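Local atomic coordinates of succinate-semialdehyde dehydrogenase (Synechococcus sp., PDB entry 4ITA), a protein that probably oxidises succinic semialdehyde to succinate with NADP+ as cofactor, as a member of the aldehyde dehydrogenase family with a Rossmann-type cofactor-binding fold. Residues D63-A68 with K77-A82; E69-E74 with F134-V139. All coordinates share one frame; numbering follows the deposited sequence.

Interactions 1 and 2 use successive parts of helix 64-75, and their centres lie about 8 Å apart on the same side of the chain's centre. Along the chain their segments alternate: 63-68, 69-74, 77-82, 134-139. Interaction 1 joins the start of the helix to the next one, 79-103; interaction 2 joins its later turns to the residues leading into helix 137-149, one of which, Gln138, touches NADPH. The two contacts meet directly, since Thr72 OG1 lies 2.9 Å from Lys77 O, probably hydrogen-bonded, and Met71 CE packs 3.4 Å from Ala82 O. Helix 64-75 thus links a local helix pair to the wall of the cofactor site.

Interaction 1 of 2, residues D63-A68 with K77-A82; sequences DTSKFA and KTHQSA
The imidazole of His79 reaches across to the first turn of helix 64-75 and donates from NE2 to the backbone oxygen Ser65 O at 3.0 Å. The bond is nearly straight (164° at the hydrogen), and the acceptor sits at the ring edge in the imidazole plane, where an N-H points. Ser65 OG lies close by, 3.1 Å from His79 CE1. Beside this polar contact the methyl of Ala68 sits between His79 and Ala82: its CB lies 3.5 Å from His79 CD2, oblique to the ring, and equally 3.5 Å from Ala82 CB. With two alanines facing each other the backbones come close, CA of Ala68 to CA of Ala82 being 4.6 Å. What carries the ring over is the first torsion of His79, with CG anti to the backbone N (chi1 -175°). A leucine in its place would probably leave Ser65 O without this donor and cost the two segments the hydrogen bond that ties them.

Further out, Thr72 OG1 is also within hydrogen-bonding reach of Ala68 O, while Lys77 NZ forms a salt bridge with Glu85. Helices 64-75 and 79-103 follow one another in the chain, joined by a short connection, and pack here through their early turns: Thr64 and Ala68 extend the contact to Ile83 along helix 79-103, and His79 also packs against the loop residue Met297.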
loop_
_atom_site.group_PDB
_atom_site.type_symbol
_atom_site.label_atom_id
_atom_site.label_comp_id
_atom_site.label_asym_id
_atom_site.label_seq_id
_atom_site.Cartn_x
_atom_site.Cartn_y
_atom_site.Cartn_z
ATOM N N ASP A 63 -4.425 -20.570 -28.787
ATOM C CA ASP A 63 -5.266 -21.631 -28.242
ATOM C C ASP A 63 -6.427 -21.085 -27.408
ATOM O O ASP A 63 -6.859 -21.717 -26.443
ATOM C CB ASP A 63 -4.416 -22.633 -27.439
ATOM C CG ASP A 63 -3.405 -23.386 -28.309
ATOM O OD1 ASP A 63 -3.735 -23.701 -29.460
ATOM O OD2 ASP A 63 -2.281 -23.660 -27.838
ATOM N N THR A 64 -6.945 -19.934 -27.815
ATOM C CA THR A 64 -7.995 -19.248 -27.073
ATOM C C THR A 64 -9.214 -20.135 -26.803
ATOM O O THR A 64 -9.743 -20.155 -25.692
ATOM C CB THR A 64 -8.403 -17.912 -27.767
ATOM O OG1 THR A 64 -9.151 -17.094 -26.866
ATOM C CG2 THR A 64 -9.224 -18.148 -29.020
ATOM N N SER A 65 -9.642 -20.897 -27.801
ATOM C CA SER A 65 -10.839 -21.704 -27.665
ATOM C C SER A 65 -10.639 -22.840 -26.675
ATOM O O SER A 65 -11.527 -23.146 -25.875
ATOM C CB SER A 65 -11.245 -22.257 -29.025
ATOM O OG SER A 65 -12.510 -22.877 -28.934
ATOM N N LYS A 66 -9.465 -23.459 -26.715
ATOM C CA LYS A 66 -9.142 -24.527 -25.785
ATOM C C LYS A 66 -9.094 -24.028 -24.340
ATOM O O LYS A 66 -9.659 -24.647 -23.435
ATOM C CB LYS A 66 -7.805 -25.182 -26.158
ATOM C CG LYS A 66 -7.295 -26.173 -25.114
ATOM C CD LYS A 66 -6.085 -26.963 -25.611
ATOM C CE LYS A 66 -4.767 -26.298 -25.235
ATOM N NZ LYS A 66 -3.595 -27.163 -25.570
ATOM N N PHE A 67 -8.424 -22.903 -24.118
ATOM C CA PHE A 67 -8.363 -22.354 -22.775
ATOM C C PHE A 67 -9.752 -21.941 -22.314
ATOM O O PHE A 67 -10.120 -22.154 -21.163
ATOM C CB PHE A 67 -7.389 -21.181 -22.699
ATOM C CG PHE A 67 -5.968 -21.568 -22.986
ATOM C CD1 PHE A 67 -5.405 -22.686 -22.383
ATOM C CD2 PHE A 67 -5.205 -20.831 -23.881
ATOM C CE1 PHE A 67 -4.092 -23.056 -22.655
ATOM C CE2 PHE A 67 -3.899 -21.192 -24.164
ATOM C CZ PHE A 67 -3.341 -22.308 -23.553
ATOM N N ALA A 68 -10.526 -21.364 -23.228
ATOM C CA ALA A 68 -11.890 -20.964 -22.907
ATOM C C ALA A 68 -12.737 -22.155 -22.470
ATOM O O ALA A 68 -13.557 -22.039 -21.560
ATOM C CB ALA A 68 -12.522 -20.262 -24.097
ATOM N N LYS A 77 -18.938 -19.762 -17.122
ATOM C CA LYS A 77 -19.113 -18.591 -17.985
ATOM C C LYS A 77 -19.233 -19.044 -19.443
ATOM O O LYS A 77 -18.747 -20.120 -19.798
ATOM C CB LYS A 77 -17.971 -17.580 -17.812
ATOM C CG LYS A 77 -16.684 -17.936 -18.537
ATOM C CD LYS A 77 -15.566 -16.959 -18.181
ATOM C CE LYS A 77 -15.763 -15.638 -18.877
ATOM N NZ LYS A 77 -15.120 -14.511 -18.130
ATOM N N THR A 78 -19.887 -18.249 -20.286
ATOM C CA THR A 78 -20.063 -18.676 -21.670
ATOM C C THR A 78 -18.711 -18.868 -22.348
ATOM O O THR A 78 -17.739 -18.155 -22.058
ATOM C CB THR A 78 -20.891 -17.688 -22.504
ATOM O OG1 THR A 78 -20.183 -16.447 -22.624
ATOM C CG2 THR A 78 -22.258 -17.456 -21.871
ATOM N N HIS A 79 -18.644 -19.846 -23.243
ATOM C CA HIS A 79 -17.421 -20.112 -23.980
ATOM C C HIS A 79 -16.982 -18.872 -24.761
ATOM O O HIS A 79 -15.789 -18.556 -24.830
ATOM C CB HIS A 79 -17.629 -21.303 -24.915
ATOM C CG HIS A 79 -16.389 -21.738 -25.630
ATOM N ND1 HIS A 79 -16.264 -21.677 -26.998
ATOM C CD2 HIS A 79 -15.222 -22.242 -25.163
ATOM C CE1 HIS A 79 -15.069 -22.127 -27.349
ATOM N NE2 HIS A 79 -14.421 -22.480 -26.255
ATOM N N GLN A 80 -17.939 -18.148 -25.325
ATOM C CA GLN A 80 -17.613 -16.943 -26.072
ATOM C C GLN A 80 -16.986 -15.864 -25.191
ATOM O O GLN A 80 -16.020 -15.215 -25.596
ATOM C CB GLN A 80 -18.838 -16.409 -26.820
ATOM C CG GLN A 80 -19.321 -17.340 -27.931
ATOM C CD GLN A 80 -18.238 -17.670 -28.954
ATOM O OE1 GLN A 80 -17.988 -18.838 -29.258
ATOM N NE2 GLN A 80 -17.599 -16.642 -29.495
ATOM N N SER A 81 -17.520 -15.668 -23.990
ATOM C CA SER A 81 -16.930 -14.683 -23.080
ATOM C C SER A 81 -15.580 -15.170 -22.544
ATOM O O SER A 81 -14.704 -14.360 -22.247
ATOM C CB SER A 81 -17.878 -14.300 -21.936
ATOM O OG SER A 81 -18.137 -15.381 -21.065
ATOM N N ALA A 82 -15.409 -16.486 -22.436
ATOM C CA ALA A 82 -14.124 -17.053 -22.019
ATOM C C ALA A 82 -13.053 -16.882 -23.100
ATOM O O ALA A 82 -11.876 -16.684 -22.788
ATOM C CB ALA A 82 -14.273 -18.517 -21.606
#

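Interaction 2 of 2, residues E69-E74 with F134-V139; sequences EIMTTE and FPFWQV. With EDO (1,2-ethanediol), chain R.
Hydroxyl O2 of a bound 1,2-ethanediol, probably from the crystallisation liquor, is gripped by two side chains of the segment 134-139. Trp137 NE1 donates to O2 of the diol at 3.2 Å, with the oxygen at the edge of the indole in its plane; Gln138 NE2 adds a weak bond to O2 at 3.0 Å, bent to 125°. Phe134 lays one ring face against the diol, its CE1 3.6 Å from C1.

Across the contact, Met71 of helix 64-75 meets Pro135 and Phe136. Its CG touches Pro135 CG at 3.8 Å, and a bend at the thioether (chi3 -125°) brings CE over one face of the Phe136 ring. This CH-pi contact runs 3.8 Å from CE to the ring centroid, while SD stands obliquely beside the same ring at 4.5 Å from its centroid, a Met-aromatic contact. Glu85 OE2 accepts from the backbone N-H groups of Phe136 and Trp137, holding this turn in place.

No hydrogen bond joins the two segments, so a buried thioether, proline and aromatic ring hold them by dispersion, an apolar join beside the turn that leads to Gln138 and the NADPH pocket.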
loop_
_atom_site.group_PDB
_atom_site.type_symbol
_atom_site.label_atom_id
_atom_site.label_comp_id
_atom_site.label_asym_id
_atom_site.label_seq_id
_atom_site.Cartn_x
_atom_site.Cartn_y
_atom_site.Cartn_z
ATOM N N GLU A 69 -12.534 -23.306 -23.104
ATOM C CA GLU A 69 -13.302 -24.496 -22.749
ATOM C C GLU A 69 -13.009 -24.926 -21.321
ATOM O O GLU A 69 -13.897 -25.407 -20.606
ATOM C CB GLU A 69 -13.016 -25.648 -23.718
ATOM C CG GLU A 69 -13.891 -26.868 -23.487
ATOM C CD GLU A 69 -13.698 -27.942 -24.542
ATOM O OE1 GLU A 69 -12.657 -27.922 -25.230
ATOM O OE2 GLU A 69 -14.591 -28.803 -24.678
ATOM N N ILE A 70 -11.764 -24.748 -20.887
ATOM C CA ILE A 70 -11.411 -25.097 -19.513
ATOM C C ILE A 70 -12.180 -24.196 -18.551
ATOM O O ILE A 70 -12.767 -24.683 -17.580
ATOM C CB ILE A 70 -9.898 -24.969 -19.239
ATOM C CG1 ILE A 70 -9.089 -25.834 -20.210
ATOM C CG2 ILE A 70 -9.586 -25.364 -17.803
ATOM C CD1 ILE A 70 -7.589 -25.605 -20.095
ATOM N N MET A 71 -12.181 -22.890 -18.831
ATOM C CA MET A 71 -12.895 -21.916 -17.996
ATOM C C MET A 71 -14.378 -22.253 -17.903
ATOM O O MET A 71 -14.950 -22.319 -16.812
ATOM C CB MET A 71 -12.727 -20.486 -18.533
ATOM C CG MET A 71 -11.286 -19.951 -18.565
ATOM S SD MET A 71 -11.155 -18.202 -19.065
ATOM C CE MET A 71 -10.005 -18.325 -20.450
ATOM N N THR A 72 -15.010 -22.454 -19.053
ATOM C CA THR A 72 -16.435 -22.771 -19.100
ATOM C C THR A 72 -16.763 -24.058 -18.353
ATOM O O THR A 72 -17.730 -24.113 -17.597
ATOM C CB THR A 72 -16.909 -22.859 -20.557
ATOM O OG1 THR A 72 -16.724 -21.582 -21.178
ATOM C CG2 THR A 72 -18.379 -23.258 -20.637
ATOM N N THR A 73 -15.949 -25.089 -18.548
ATOM C CA THR A 73 -16.175 -26.359 -17.879
ATOM C C THR A 73 -16.115 -26.215 -16.362
ATOM O O THR A 73 -16.944 -26.775 -15.644
ATOM C CB THR A 73 -15.137 -27.399 -18.322
ATOM O OG1 THR A 73 -15.285 -27.634 -19.727
ATOM C CG2 THR A 73 -15.307 -28.710 -17.562
ATOM N N GLU A 74 -15.132 -25.469 -15.867
ATOM C CA GLU A 74 -14.944 -25.370 -14.423
ATOM C C GLU A 74 -15.882 -24.394 -13.725
ATOM O O GLU A 74 -16.323 -24.662 -12.611
ATOM C CB GLU A 74 -13.493 -25.020 -14.072
ATOM C CG GLU A 74 -12.492 -26.102 -14.446
ATOM C CD GLU A 74 -11.184 -25.970 -13.693
ATOM O OE1 GLU A 74 -10.527 -24.910 -13.817
ATOM O OE2 GLU A 74 -10.823 -26.933 -12.979
ATOM N N PHE A 134 -12.961 -14.671 -13.009
ATOM C CA PHE A 134 -12.192 -14.432 -14.229
ATOM C C PHE A 134 -10.893 -15.185 -14.033
ATOM O O PHE A 134 -9.859 -14.595 -13.712
ATOM C CB PHE A 134 -11.945 -12.938 -14.466
ATOM C CG PHE A 134 -13.196 -12.161 -14.781
ATOM C CD1 PHE A 134 -13.878 -11.482 -13.783
ATOM C CD2 PHE A 134 -13.688 -12.113 -16.074
ATOM C CE1 PHE A 134 -15.037 -10.762 -14.073
ATOM C CE2 PHE A 134 -14.848 -11.394 -16.373
ATOM C CZ PHE A 134 -15.519 -10.723 -15.367
ATOM N N PRO A 135 -10.949 -16.512 -14.200
ATOM C CA PRO A 135 -9.869 -17.378 -13.719
ATOM C C PRO A 135 -8.566 -17.264 -14.504
ATOM O O PRO A 135 -7.532 -17.693 -13.991
ATOM C CB PRO A 135 -10.472 -18.783 -13.834
ATOM C CG PRO A 135 -11.464 -18.666 -14.958
ATOM C CD PRO A 135 -12.032 -17.272 -14.854
ATOM N N PHE A 136 -8.607 -16.710 -15.718
ATOM C CA PHE A 136 -7.385 -16.406 -16.468
ATOM C C PHE A 136 -7.014 -14.933 -16.336
ATOM O O PHE A 136 -5.891 -14.599 -15.953
ATOM C CB PHE A 136 -7.547 -16.759 -17.955
ATOM C CG PHE A 136 -7.169 -18.179 -18.301
ATOM C CD1 PHE A 136 -7.804 -19.252 -17.688
ATOM C CD2 PHE A 136 -6.204 -18.439 -19.264
ATOM C CE1 PHE A 136 -7.468 -20.560 -18.018
ATOM C CE2 PHE A 136 -5.863 -19.742 -19.601
ATOM C CZ PHE A 136 -6.493 -20.802 -18.973
ATOM N N TRP A 137 -7.958 -14.051 -16.653
ATOM C CA TRP A 137 -7.684 -12.619 -16.697
ATOM C C TRP A 137 -7.134 -12.063 -15.390
ATOM O O TRP A 137 -6.163 -11.324 -15.402
ATOM C CB TRP A 137 -8.934 -11.843 -17.151
ATOM C CG TRP A 137 -8.946 -10.389 -16.773
ATOM C CD1 TRP A 137 -9.769 -9.787 -15.864
ATOM C CD2 TRP A 137 -8.099 -9.361 -17.292
ATOM N NE1 TRP A 137 -9.482 -8.447 -15.785
ATOM C CE2 TRP A 137 -8.460 -8.158 -16.653
ATOM C CE3 TRP A 137 -7.072 -9.336 -18.242
ATOM C CZ2 TRP A 137 -7.828 -6.944 -16.929
ATOM C CZ3 TRP A 137 -6.442 -8.129 -18.513
ATOM C CH2 TRP A 137 -6.819 -6.954 -17.856
ATOM N N GLN A 138 -7.731 -12.411 -14.256
ATOM C CA GLN A 138 -7.236 -11.829 -13.010
ATOM C C GLN A 138 -5.826 -12.305 -12.692
ATOM O O GLN A 138 -5.032 -11.571 -12.092
ATOM C CB GLN A 138 -8.156 -12.145 -11.838
ATOM C CG GLN A 138 -9.629 -11.885 -12.083
ATOM C CD GLN A 138 -9.995 -10.447 -11.863
ATOM O OE1 GLN A 138 -9.141 -9.637 -11.522
ATOM N NE2 GLN A 138 -11.269 -10.114 -12.037
ATOM N N VAL A 139 -5.509 -13.532 -13.084
ATOM C CA VAL A 139 -4.160 -14.045 -12.891
ATOM C C VAL A 139 -3.161 -13.279 -13.758
ATOM O O VAL A 139 -2.141 -12.799 -13.258
ATOM C CB VAL A 139 -4.070 -15.558 -13.161
ATOM C CG1 VAL A 139 -2.625 -16.028 -13.049
ATOM C CG2 VAL A 139 -4.966 -16.335 -12.186
HETATM C C1 EDO R . -13.411 -7.678 -14.976
HETATM O O1 EDO R . -12.817 -6.785 -15.921
HETATM C C2 EDO R . -12.944 -7.304 -13.576
HETATM O O2 EDO R . -11.525 -7.499 -13.469
#